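Local coordinates for protein leukotriene A-4 hydrolase (Saccharomyces cerevisiae, PDB 2XQ0) that preferentially cleaves di- and tripeptides as a zinc aminopeptidase of the M1 family and has low epoxide hydrolase activity in vitro, including on leukotriene A4, at residues A[556-561]-A[588-593]; A[267-272]-A[284-289]; A[472-477]-A[511-516]; A[123-128]-A[148-153]. One frame throughout, in Å; residues are numbered along the deposited sequence.

Interaction 1. Residues A[556-561]-A[588-593]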
loop_
_atom_site.group_PDB
_atom_site.type_symbol
_atom_site.label_atom_id
_atom_site.label_comp_id
_atom_site.label_asym_id
_atom_site.label_seq_id
_atom_site.Cartn_x
_atom_site.Cartn_y
_atom_site.Cartn_z
ATOM N N ASN A 556 16.790 -2.084 12.277
ATOM C CA ASN A 556 15.397 -1.877 11.871
ATOM C C ASN A 556 15.203 -0.461 11.367
ATOM O O ASN A 556 15.301 0.483 12.129
ATOM C CB ASN A 556 14.454 -2.157 13.044
ATOM C CG ASN A 556 12.971 -2.130 12.641
ATOM O OD1 ASN A 556 12.542 -1.307 11.836
ATOM N ND2 ASN A 556 12.193 -3.037 13.211
ATOM N N ALA A 557 14.929 -0.314 10.076
ATOM C CA ALA A 557 14.794 1.002 9.456
ATOM C C ALA A 557 13.725 1.853 10.120
ATOM O O ALA A 557 13.777 3.082 10.063
ATOM C CB ALA A 557 14.489 0.857 7.966
ATOM N N GLU A 558 12.738 1.199 10.721
ATOM C CA GLU A 558 11.656 1.910 11.404
ATOM C C GLU A 558 12.154 2.598 12.665
ATOM O O GLU A 558 11.766 3.728 12.959
ATOM C CB GLU A 558 10.529 0.949 11.796
ATOM C CG GLU A 558 9.741 0.392 10.640
ATOM C CD GLU A 558 8.599 1.295 10.246
ATOM O OE1 GLU A 558 8.431 2.349 10.898
ATOM O OE2 GLU A 558 7.866 0.947 9.298
ATOM N N VAL A 559 12.978 1.888 13.433
ATOM C CA VAL A 559 13.544 2.438 14.655
ATOM C C VAL A 559 14.659 3.420 14.314
ATOM O O VAL A 559 14.763 4.491 14.907
ATOM C CB VAL A 559 14.144 1.349 15.552
ATOM C CG1 VAL A 559 14.944 2.005 16.679
ATOM C CG2 VAL A 559 13.045 0.422 16.110
ATOM N N VAL A 560 15.501 3.038 13.363
ATOM C CA VAL A 560 16.576 3.908 12.916
ATOM C C VAL A 560 16.020 5.264 12.485
ATOM O O VAL A 560 16.594 6.302 12.811
ATOM C CB VAL A 560 17.383 3.266 11.771
ATOM C CG1 VAL A 560 18.222 4.313 11.057
ATOM C CG2 VAL A 560 18.252 2.131 12.312
ATOM N N PHE A 561 14.890 5.256 11.784
ATOM C CA PHE A 561 14.288 6.503 11.327
ATOM C C PHE A 561 13.882 7.366 12.497
ATOM O O PHE A 561 14.165 8.558 12.512
ATOM C CB PHE A 561 13.065 6.266 10.448
ATOM C CG PHE A 561 12.298 7.526 10.152
ATOM C CD1 PHE A 561 12.642 8.321 9.071
ATOM C CD2 PHE A 561 11.261 7.935 10.974
ATOM C CE1 PHE A 561 11.955 9.492 8.802
ATOM C CE2 PHE A 561 10.566 9.103 10.713
ATOM C CZ PHE A 561 10.915 9.886 9.620
ATOM N N ARG A 588 11.945 4.146 0.384
ATOM C CA ARG A 588 10.568 4.041 0.862
ATOM C C ARG A 588 10.022 5.414 1.258
ATOM O O ARG A 588 10.583 6.077 2.123
ATOM C CB ARG A 588 10.488 3.082 2.053
ATOM C CG ARG A 588 9.067 2.786 2.506
ATOM C CD ARG A 588 9.035 1.647 3.513
ATOM N NE ARG A 588 7.679 1.382 3.977
ATOM C CZ ARG A 588 7.375 0.561 4.973
ATOM N NH1 ARG A 588 8.331 -0.098 5.611
ATOM N NH2 ARG A 588 6.110 0.393 5.328
ATOM N N MET A 589 8.924 5.834 0.626
ATOM C CA MET A 589 8.405 7.188 0.838
ATOM C C MET A 589 8.227 7.521 2.308
ATOM O O MET A 589 8.600 8.608 2.761
ATOM C CB MET A 589 7.093 7.410 0.077
ATOM C CG MET A 589 7.300 7.818 -1.373
ATOM S SD MET A 589 5.778 8.198 -2.264
ATOM C CE MET A 589 4.978 6.595 -2.322
ATOM N N LYS A 590 7.674 6.576 3.058
ATOM C CA LYS A 590 7.389 6.814 4.476
ATOM C C LYS A 590 8.605 7.327 5.258
ATOM O O LYS A 590 8.440 8.029 6.259
ATOM C CB LYS A 590 6.800 5.557 5.133
ATOM C CG LYS A 590 7.765 4.788 6.025
ATOM C CD LYS A 590 7.138 3.516 6.619
ATOM C CE LYS A 590 6.174 3.812 7.757
ATOM N NZ LYS A 590 5.865 2.579 8.544
ATOM N N PHE A 591 9.818 6.985 4.817
ATOM C CA PHE A 591 11.039 7.465 5.483
ATOM C C PHE A 591 11.661 8.655 4.767
ATOM O O PHE A 591 12.079 9.629 5.404
ATOM C CB PHE A 591 12.090 6.359 5.610
ATOM C CG PHE A 591 11.582 5.110 6.275
ATOM C CD1 PHE A 591 10.951 5.173 7.503
ATOM C CD2 PHE A 591 11.749 3.871 5.666
ATOM C CE1 PHE A 591 10.482 4.024 8.109
ATOM C CE2 PHE A 591 11.282 2.717 6.274
ATOM C CZ PHE A 591 10.651 2.795 7.488
ATOM N N VAL A 592 11.713 8.560 3.440
ATOM C CA VAL A 592 12.317 9.576 2.583
ATOM C C VAL A 592 11.655 10.955 2.688
ATOM O O VAL A 592 12.342 11.952 2.930
ATOM C CB VAL A 592 12.337 9.104 1.114
ATOM C CG1 VAL A 592 12.741 10.235 0.170
ATOM C CG2 VAL A 592 13.269 7.908 0.959
ATOM N N ARG A 593 10.334 11.015 2.508
ATOM C CA ARG A 593 9.613 12.291 2.565
ATOM C C ARG A 593 9.788 12.990 3.913
ATOM O O ARG A 593 10.209 14.148 3.974
ATOM C CB ARG A 593 8.122 12.099 2.287
ATOM C CG ARG A 593 7.779 11.767 0.861
ATOM C CD ARG A 593 6.275 11.768 0.665
ATOM N NE ARG A 593 5.730 13.121 0.700
ATOM C CZ ARG A 593 4.487 13.434 0.345
ATOM N NH1 ARG A 593 3.656 12.483 -0.073
ATOM N NH2 ARG A 593 4.079 14.700 0.399
HETATM O O HOH W 1 7.466 -1.438 7.764
#
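Ala-557 meets Phe-591 first, at the start of helix 557-569: its carbonyl O sits 3.9 Å from CE1, above one face of the ring and toward its rim. Lys-590 CG lies over the opposite face. Glu-558, whose backbone N is capped by the side chain of Asn-556, bends at chi2 (-87°) so that its carboxylate is carried past the edge of the same ring, with CD 3.8 Å from Phe-591 CZ and the two planes 80° apart. Lys-590 NZ donates to the syn lone pair of Glu-558 OE2 at 2.7 Å, a hydrogen-bonded salt bridge. Arg-588 contributes differently: its NH1 is 3.9 Å from Glu-558 OE2, which lies well out of the guanidinium plane, so this is a long charge pair. Water 1 completes the link, lying in that plane, accepting from NH1 and donating to OE2. Further along, Phe-561 leans obliquely on Phe-591, ring centroids 5.7 Å apart and planes at 39°, while the side chain of Trp-582 touches both residues. One carboxylate thus serves two cations, and its negative charge is probably stabilised by them; through the water it probably also helps to hold Arg-588, beside Gly-274 of the substrate site.

Interaction 2. Residues A[267-272]-A[284-289]. Unlike the reference sequence in segment 284-289: Leu-289 (reference Ile).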
loop_
_atom_site.group_PDB
_atom_site.type_symbol
_atom_site.label_atom_id
_atom_site.label_comp_id
_atom_site.label_asym_id
_atom_site.label_seq_id
_atom_site.Cartn_x
_atom_site.Cartn_y
_atom_site.Cartn_z
ATOM N N ASN A 267 12.054 -6.046 -3.292
ATOM C CA ASN A 267 12.481 -5.167 -4.368
ATOM C C ASN A 267 13.792 -4.442 -4.105
ATOM O O ASN A 267 14.374 -4.557 -3.019
ATOM C CB ASN A 267 11.380 -4.150 -4.660
ATOM C CG ASN A 267 10.674 -4.420 -5.965
ATOM O OD1 ASN A 267 11.300 -4.769 -6.962
ATOM N ND2 ASN A 267 9.363 -4.246 -5.971
ATOM N N VAL A 268 14.234 -3.686 -5.108
ATOM C CA VAL A 268 15.410 -2.825 -4.998
ATOM C C VAL A 268 15.167 -1.722 -3.970
ATOM O O VAL A 268 14.027 -1.420 -3.623
ATOM C CB VAL A 268 15.794 -2.200 -6.376
ATOM C CG1 VAL A 268 16.238 -3.286 -7.347
ATOM C CG2 VAL A 268 14.625 -1.419 -6.959
ATOM N N ASP A 269 16.239 -1.100 -3.500
ATOM C CA ASP A 269 16.116 -0.124 -2.420
ATOM C C ASP A 269 15.281 1.123 -2.764
ATOM O O ASP A 269 14.731 1.757 -1.868
ATOM C CB ASP A 269 17.501 0.230 -1.850
ATOM C CG ASP A 269 18.333 -1.013 -1.534
ATOM O OD1 ASP A 269 18.250 -1.531 -0.399
ATOM O OD2 ASP A 269 19.068 -1.484 -2.431
ATOM N N SER A 270 15.143 1.443 -4.053
ATOM C CA SER A 270 14.318 2.587 -4.473
ATOM C C SER A 270 12.807 2.361 -4.367
ATOM O O SER A 270 12.006 3.281 -4.583
ATOM C CB SER A 270 14.656 2.999 -5.909
ATOM O OG SER A 270 14.374 1.954 -6.826
ATOM N N TYR A 271 12.404 1.143 -4.033
ATOM C CA TYR A 271 10.987 0.840 -3.950
ATOM C C TYR A 271 10.274 1.768 -2.945
ATOM O O TYR A 271 10.690 1.878 -1.793
ATOM C CB TYR A 271 10.778 -0.635 -3.606
ATOM C CG TYR A 271 9.341 -1.059 -3.759
ATOM C CD1 TYR A 271 8.772 -1.191 -5.016
ATOM C CD2 TYR A 271 8.557 -1.330 -2.648
ATOM C CE1 TYR A 271 7.457 -1.571 -5.164
ATOM C CE2 TYR A 271 7.241 -1.703 -2.782
ATOM C CZ TYR A 271 6.697 -1.821 -4.042
ATOM O OH TYR A 271 5.393 -2.198 -4.171
ATOM N N PRO A 272 9.190 2.434 -3.381
ATOM C CA PRO A 272 8.597 3.538 -2.610
ATOM C C PRO A 272 7.472 3.166 -1.635
ATOM O O PRO A 272 7.102 4.002 -0.810
ATOM C CB PRO A 272 8.041 4.451 -3.709
ATOM C CG PRO A 272 7.639 3.484 -4.795
ATOM C CD PRO A 272 8.573 2.299 -4.714
ATOM N N ALA A 284 7.655 -6.225 -2.095
ATOM C CA ALA A 284 8.005 -5.778 -0.750
ATOM C C ALA A 284 9.254 -4.885 -0.719
ATOM O O ALA A 284 10.159 -5.051 -1.537
ATOM C CB ALA A 284 8.183 -6.984 0.169
ATOM N N THR A 285 9.278 -3.930 0.214
ATOM C CA THR A 285 10.444 -3.079 0.474
ATOM C C THR A 285 11.519 -3.892 1.202
ATOM O O THR A 285 11.212 -4.684 2.097
ATOM C CB THR A 285 10.055 -1.833 1.333
ATOM O OG1 THR A 285 11.213 -1.053 1.649
ATOM C CG2 THR A 285 9.357 -2.249 2.634
ATOM N N PRO A 286 12.782 -3.715 0.807
ATOM C CA PRO A 286 13.899 -4.372 1.501
ATOM C C PRO A 286 14.059 -3.869 2.929
ATOM O O PRO A 286 14.738 -4.508 3.725
ATOM C CB PRO A 286 15.132 -3.961 0.687
ATOM C CG PRO A 286 14.628 -3.275 -0.520
ATOM C CD PRO A 286 13.227 -2.843 -0.293
ATOM N N THR A 287 13.450 -2.730 3.248
ATOM C CA THR A 287 13.521 -2.224 4.611
ATOM C C THR A 287 12.684 -3.100 5.527
ATOM O O THR A 287 12.612 -2.852 6.715
ATOM C CB THR A 287 13.059 -0.758 4.741
ATOM O OG1 THR A 287 11.683 -0.646 4.364
ATOM C CG2 THR A 287 13.912 0.163 3.857
ATOM N N LEU A 288 12.041 -4.125 4.974
ATOM C CA LEU A 288 11.353 -5.082 5.824
ATOM C C LEU A 288 12.379 -5.978 6.507
ATOM O O LEU A 288 12.099 -6.565 7.548
ATOM C CB LEU A 288 10.372 -5.959 5.031
ATOM C CG LEU A 288 9.058 -5.340 4.542
ATOM C CD1 LEU A 288 8.040 -6.438 4.255
ATOM C CD2 LEU A 288 8.525 -4.374 5.590
ATOM N N LEU A 289 13.563 -6.089 5.915
ATOM C CA LEU A 289 14.595 -6.937 6.481
ATOM C C LEU A 289 15.322 -6.245 7.621
ATOM O O LEU A 289 16.082 -5.294 7.407
ATOM C CB LEU A 289 15.597 -7.375 5.419
ATOM C CG LEU A 289 15.204 -8.682 4.745
ATOM C CD1 LEU A 289 13.919 -8.499 3.942
ATOM C CD2 LEU A 289 16.344 -9.170 3.880
HETATM O O HOH W 2 12.236 0.412 -0.207
#
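Asn-267 and Ala-284 extend the pairing of parallel strands 264-266 and 282-284 in the five-stranded mixed sheet of the M1 peptidase domain. Asn-267 N donates to Ala-284 O at 2.8 Å, nearly straight (173°) and almost end-on to the carbonyl. Beyond this bond the first segment folds into a type I beta turn from Val-268 to Tyr-271, and the pyrrolidine ring of Pro-286 packs against it, with Pro-286 CD 3.7 Å from Val-268 O and CB 4.1 Å from Asp-269 OD1. An alanine in place of Pro-286 would remove CG and CD, and would probably leave a gap beside the turn and a backbone more able to swivel. Tyr-271, its CG anti to the backbone N (chi1 -169°), brings CD2 to 3.9 Å from Thr-285 N.

The next shell fixes these groups. Arg-231 forms a salt bridge with Asp-269 OD1, Tyr-141 OH bonds to Asn-267 OD1, and the ring of Phe-143 meets that of Tyr-271. The turn leads directly into Pro-272 and the substrate-binding residues that follow, so its shape probably influences how that loop is presented. A relay of hydroxyls and water joins the segments: Thr-287 OG1 donates to Thr-285 OG1, which donates to water 2, and water 2 in turn donates to Tyr-271 O at 2.7 Å.

Interaction 3. Residues A[472-477]-A[511-516]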
loop_
_atom_site.group_PDB
_atom_site.type_symbol
_atom_site.label_atom_id
_atom_site.label_comp_id
_atom_site.label_asym_id
_atom_site.label_seq_id
_atom_site.Cartn_x
_atom_site.Cartn_y
_atom_site.Cartn_z
ATOM N N ASP A 472 1.453 1.142 27.730
ATOM C CA ASP A 472 1.518 1.820 29.019
ATOM C C ASP A 472 2.945 2.000 29.535
ATOM O O ASP A 472 3.318 3.070 29.996
ATOM C CB ASP A 472 0.678 1.061 30.048
ATOM C CG ASP A 472 -0.809 1.175 29.783
ATOM O OD1 ASP A 472 -1.232 2.206 29.214
ATOM O OD2 ASP A 472 -1.553 0.238 30.156
ATOM N N ASN A 473 3.717 0.929 29.488
ATOM C CA ASN A 473 5.144 0.969 29.797
ATOM C C ASN A 473 5.877 2.021 28.950
ATOM O O ASN A 473 6.721 2.777 29.450
ATOM C CB ASN A 473 5.718 -0.412 29.510
ATOM C CG ASN A 473 4.989 -1.107 28.351
ATOM O OD1 ASN A 473 5.153 -0.732 27.184
ATOM N ND2 ASN A 473 4.164 -2.104 28.674
ATOM N N VAL A 474 5.523 2.082 27.670
ATOM C CA VAL A 474 6.139 3.025 26.744
ATOM C C VAL A 474 5.810 4.446 27.125
ATOM O O VAL A 474 6.696 5.290 27.258
ATOM C CB VAL A 474 5.646 2.773 25.315
ATOM C CG1 VAL A 474 6.149 3.854 24.376
ATOM C CG2 VAL A 474 6.099 1.385 24.856
ATOM N N TYR A 475 4.524 4.711 27.310
ATOM C CA TYR A 475 4.078 6.029 27.733
ATOM C C TYR A 475 4.716 6.450 29.058
ATOM O O TYR A 475 5.163 7.588 29.203
ATOM C CB TYR A 475 2.550 6.057 27.838
ATOM C CG TYR A 475 1.851 5.980 26.494
ATOM C CD1 TYR A 475 2.338 6.673 25.400
ATOM C CD2 TYR A 475 0.698 5.223 26.327
ATOM C CE1 TYR A 475 1.696 6.609 24.167
ATOM C CE2 TYR A 475 0.050 5.155 25.100
ATOM C CZ TYR A 475 0.551 5.848 24.027
ATOM O OH TYR A 475 -0.095 5.783 22.806
ATOM N N GLN A 476 4.754 5.548 30.030
ATOM C CA GLN A 476 5.401 5.873 31.301
ATOM C C GLN A 476 6.852 6.330 31.147
ATOM O O GLN A 476 7.249 7.325 31.738
ATOM C CB GLN A 476 5.316 4.711 32.281
ATOM C CG GLN A 476 3.902 4.432 32.740
ATOM C CD GLN A 476 3.823 3.218 33.633
ATOM O OE1 GLN A 476 4.773 2.902 34.354
ATOM N NE2 GLN A 476 2.686 2.528 33.597
ATOM N N LEU A 477 7.637 5.606 30.360
ATOM C CA LEU A 477 9.039 5.950 30.185
ATOM C C LEU A 477 9.203 7.296 29.503
ATOM O O LEU A 477 9.993 8.124 29.958
ATOM C CB LEU A 477 9.786 4.876 29.393
ATOM C CG LEU A 477 11.303 5.064 29.300
ATOM C CD1 LEU A 477 11.928 4.988 30.700
ATOM C CD2 LEU A 477 11.910 4.017 28.384
ATOM N N LEU A 511 9.600 0.500 20.647
ATOM C CA LEU A 511 10.672 1.481 20.462
ATOM C C LEU A 511 10.225 2.628 19.562
ATOM O O LEU A 511 10.464 3.801 19.864
ATOM C CB LEU A 511 11.932 0.824 19.880
ATOM C CG LEU A 511 12.715 -0.092 20.822
ATOM C CD1 LEU A 511 13.802 -0.853 20.074
ATOM C CD2 LEU A 511 13.316 0.705 21.973
ATOM N N VAL A 512 9.584 2.290 18.445
ATOM C CA VAL A 512 9.051 3.301 17.551
ATOM C C VAL A 512 8.057 4.222 18.266
ATOM O O VAL A 512 8.175 5.455 18.189
ATOM C CB VAL A 512 8.432 2.653 16.301
ATOM C CG1 VAL A 512 7.635 3.663 15.514
ATOM C CG2 VAL A 512 9.546 2.047 15.437
ATOM N N LEU A 513 7.093 3.631 18.969
ATOM C CA LEU A 513 6.135 4.407 19.755
ATOM C C LEU A 513 6.832 5.245 20.827
ATOM O O LEU A 513 6.496 6.411 21.032
ATOM C CB LEU A 513 5.081 3.506 20.406
ATOM C CG LEU A 513 4.039 4.255 21.269
ATOM C CD1 LEU A 513 3.194 5.213 20.440
ATOM C CD2 LEU A 513 3.147 3.290 21.988
ATOM N N PHE A 514 7.795 4.652 21.527
ATOM C CA PHE A 514 8.585 5.406 22.514
ATOM C C PHE A 514 9.240 6.664 21.935
ATOM O O PHE A 514 9.033 7.769 22.449
ATOM C CB PHE A 514 9.643 4.502 23.149
ATOM C CG PHE A 514 10.580 5.228 24.074
ATOM C CD1 PHE A 514 10.107 5.835 25.232
ATOM C CD2 PHE A 514 11.938 5.292 23.798
ATOM C CE1 PHE A 514 10.964 6.496 26.092
ATOM C CE2 PHE A 514 12.804 5.955 24.652
ATOM C CZ PHE A 514 12.316 6.559 25.803
ATOM N N LEU A 515 10.033 6.490 20.876
ATOM C CA LEU A 515 10.741 7.598 20.218
ATOM C C LEU A 515 9.759 8.610 19.657
ATOM O O LEU A 515 10.017 9.812 19.670
ATOM C CB LEU A 515 11.656 7.091 19.095
ATOM C CG LEU A 515 12.864 6.243 19.523
ATOM C CD1 LEU A 515 13.430 5.467 18.350
ATOM C CD2 LEU A 515 13.932 7.113 20.170
ATOM N N GLU A 516 8.632 8.117 19.155
ATOM C CA GLU A 516 7.547 8.992 18.720
ATOM C C GLU A 516 7.056 9.850 19.895
ATOM O O GLU A 516 7.118 11.087 19.832
ATOM C CB GLU A 516 6.411 8.171 18.082
ATOM C CG GLU A 516 5.162 8.946 17.699
ATOM C CD GLU A 516 5.399 9.962 16.588
ATOM O OE1 GLU A 516 6.563 10.370 16.372
ATOM O OE2 GLU A 516 4.413 10.357 15.925
#
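Val-474 and Leu-477 of helix 469-484 pack against Leu-513 and Phe-514 of helix 508-519 in a buried, largely apolar helix-helix contact, far from the zinc site, without hydrogen bonds between the segments. The short helical segments run in roughly the same direction, inclined at 30° with their axes 9.1 Å apart. Val-474 is the tightest point. A chi1 of 173° turns its CG1 toward the partner helix, where it lies 3.4 Å from Phe-514 N and also touches Leu-513 CG at 3.8 Å. The pair belongs to the all-helical C-terminal region, and helix 508-519 falls within the leukotriene A4 hydrolase C-terminal family, which is grouped in the TPR clan. Leu-477 lays its CD2 methyl over one face of the Phe-514 ring, 3.5 Å from CE1, while Val-474 O comes up at the ring's edge. A serine in place of Phe-514 would probably open a gap beneath Leu-477 and leave its methyl without the aromatic face it rests on. At the other flank Tyr-475, stacked on His-523, crosses Leu-513 at about a right angle, its CZ 4.2 Å from Leu-513 CD2. Leu-513 also reaches Phe-346 and Ile-350, which brings helix 341-360 against this pair.

Interaction 4. Residues A[123-128]-A[148-153]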
loop_
_atom_site.group_PDB
_atom_site.type_symbol
_atom_site.label_atom_id
_atom_site.label_comp_id
_atom_site.label_asym_id
_atom_site.label_seq_id
_atom_site.Cartn_x
_atom_site.Cartn_y
_atom_site.Cartn_z
ATOM N N LYS A 123 7.693 8.988 -20.854
ATOM C CA LYS A 123 6.795 9.595 -19.860
ATOM C C LYS A 123 5.978 8.581 -19.034
ATOM O O LYS A 123 5.170 8.965 -18.174
ATOM C CB LYS A 123 5.856 10.609 -20.523
ATOM C CG LYS A 123 6.544 11.872 -21.016
ATOM C CD LYS A 123 5.611 13.077 -20.899
ATOM C CE LYS A 123 6.204 14.333 -21.524
ATOM N NZ LYS A 123 6.135 14.307 -23.015
ATOM N N CYS A 124 6.190 7.295 -19.302
ATOM C CA CYS A 124 5.524 6.212 -18.578
ATOM C C CYS A 124 5.525 6.470 -17.075
ATOM O O CYS A 124 6.561 6.777 -16.515
ATOM C CB CYS A 124 6.256 4.893 -18.828
ATOM S SG CYS A 124 5.448 3.458 -18.066
ATOM N N THR A 125 4.367 6.358 -16.431
ATOM C CA THR A 125 4.279 6.559 -14.983
ATOM C C THR A 125 4.179 5.233 -14.231
ATOM O O THR A 125 4.065 5.206 -13.002
ATOM C CB THR A 125 3.058 7.428 -14.607
ATOM O OG1 THR A 125 1.848 6.762 -15.008
ATOM C CG2 THR A 125 3.142 8.805 -15.288
ATOM N N ALA A 126 4.212 4.129 -14.966
ATOM C CA ALA A 126 4.012 2.812 -14.345
ATOM C C ALA A 126 5.330 2.116 -13.922
ATOM O O ALA A 126 5.331 1.217 -13.071
ATOM C CB ALA A 126 3.184 1.918 -15.266
ATOM N N LEU A 127 6.457 2.559 -14.481
ATOM C CA LEU A 127 7.692 1.804 -14.338
ATOM C C LEU A 127 8.797 2.628 -13.725
ATOM O O LEU A 127 8.863 3.845 -13.921
ATOM C CB LEU A 127 8.158 1.274 -15.707
ATOM C CG LEU A 127 7.177 0.312 -16.400
ATOM C CD1 LEU A 127 7.551 0.108 -17.885
ATOM C CD2 LEU A 127 7.078 -1.034 -15.659
ATOM N N GLN A 128 9.667 1.967 -12.974
ATOM C CA GLN A 128 10.959 2.556 -12.661
ATOM C C GLN A 128 12.074 1.677 -13.255
ATOM O O GLN A 128 12.051 0.445 -13.121
ATOM C CB GLN A 128 11.178 2.756 -11.153
ATOM C CG GLN A 128 12.488 3.571 -10.888
ATOM C CD GLN A 128 12.931 3.601 -9.427
ATOM O OE1 GLN A 128 12.316 2.986 -8.557
ATOM N NE2 GLN A 128 14.010 4.330 -9.157
ATOM N N ALA A 148 -3.057 3.629 -8.292
ATOM C CA ALA A 148 -4.419 3.210 -8.603
ATOM C C ALA A 148 -4.737 3.186 -10.100
ATOM O O ALA A 148 -5.357 2.233 -10.577
ATOM C CB ALA A 148 -5.414 4.121 -7.900
ATOM N N ILE A 149 -4.352 4.237 -10.829
ATOM C CA ILE A 149 -4.636 4.295 -12.275
ATOM C C ILE A 149 -3.412 4.431 -13.195
ATOM O O ILE A 149 -3.431 5.181 -14.178
ATOM C CB ILE A 149 -5.648 5.394 -12.605
ATOM C CG1 ILE A 149 -5.139 6.766 -12.134
ATOM C CG2 ILE A 149 -7.015 5.053 -11.946
ATOM C CD1 ILE A 149 -6.006 7.939 -12.627
ATOM N N HIS A 150 -2.360 3.682 -12.904
ATOM C CA HIS A 150 -1.167 3.710 -13.759
ATOM C C HIS A 150 -1.106 2.520 -14.721
ATOM O O HIS A 150 -0.214 2.460 -15.576
ATOM C CB HIS A 150 0.098 3.757 -12.895
ATOM C CG HIS A 150 0.225 5.016 -12.097
ATOM N ND1 HIS A 150 0.458 6.242 -12.682
ATOM C CD2 HIS A 150 0.122 5.245 -10.768
ATOM C CE1 HIS A 150 0.505 7.172 -11.745
ATOM N NE2 HIS A 150 0.312 6.593 -10.572
ATOM N N ALA A 151 -2.025 1.567 -14.589
ATOM C CA ALA A 151 -2.024 0.434 -15.525
ATOM C C ALA A 151 -2.169 0.937 -16.957
ATOM O O ALA A 151 -1.548 0.412 -17.882
ATOM C CB ALA A 151 -3.107 -0.552 -15.188
ATOM N N ARG A 152 -2.982 1.974 -17.135
ATOM C CA ARG A 152 -3.175 2.585 -18.457
ATOM C C ARG A 152 -1.888 3.234 -18.994
ATOM O O ARG A 152 -1.839 3.650 -20.145
ATOM C CB ARG A 152 -4.305 3.625 -18.408
ATOM C CG ARG A 152 -3.952 4.848 -17.541
ATOM C CD ARG A 152 -5.157 5.755 -17.241
ATOM N NE ARG A 152 -6.165 5.069 -16.429
ATOM C CZ ARG A 152 -7.263 5.623 -15.914
ATOM N NH1 ARG A 152 -7.560 6.906 -16.134
ATOM N NH2 ARG A 152 -8.079 4.878 -15.176
ATOM N N SER A 153 -0.844 3.327 -18.174
ATOM C CA SER A 153 0.424 3.888 -18.671
ATOM C C SER A 153 1.379 2.755 -19.036
ATOM O O SER A 153 2.488 2.983 -19.558
ATOM C CB SER A 153 1.033 4.823 -17.624
ATOM O OG SER A 153 2.139 5.549 -18.115
#
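Thr-125 is gripped by Ser-153 and His-150, a contact that fastens the approach to edge strand 127-130, in the four-stranded antiparallel sheet of the M1 N-terminal region, to His-150 and the 3-10 turn 151-153 that follows it. Hydrogen bonds carry most of it. Thr-125 N donates to Ser-153 OG at 2.9 Å and 171°. That hydroxyl, swung away from its own amide N (chi1 -171°), is also bonded to Ser-72 O, so a single serine oxygen serves two backbone groups. The second bond joins Thr-125 OG1 to His-150 ND1 at 2.8 Å, and either atom could be the donor. The two side chains meet at about a right angle; the imidazole is held through ND1 and overlaid on one face by the carbonyl O of Thr-125.

Packing is the lesser component: Ala-126 CB rests 3.5 Å from His-150 O, and it also touches Leu-146 of the substrate site. Segment 148-153 follows directly on Gln-145, Leu-146 and Glu-147 of that site, and Ala-126 pairs with Gln-145 by backbone hydrogen bonding.

Bonds within each segment shape the two turns. Ser-153 N donates to His-150 O at 2.8 Å, drawing the 3-10 turn closed. Across from it, Cys-124 SG accepts from Ala-126 N at 3.4 Å.

How the interactions relate
From the N terminus, the four contacts close loops in series, with none nested or crossing. Interaction 4 closes the loop around strands 127-130 and 141-144, ending just past Gln-145 to Glu-147. Interaction 2 closes the one holding strand 275-276 and substrate-binding residues 273-277, with Pro-272 at its start. Interaction 3 spans helix 491-497, and interaction 1 spans the rest of helix 557-569 and helix 576-582. Three touches join them: Gln-128 OE1 with Ser-270 OG links 4 to 2, Pro-272 O with Met-589 N links 2 to 1, and Val-512 against Val-559 links 3 to 1. N-terminal sheet, peptidase domain and C-terminal helices are connected; interactions 3 and 4 lie about 40 Å apart, centre to centre.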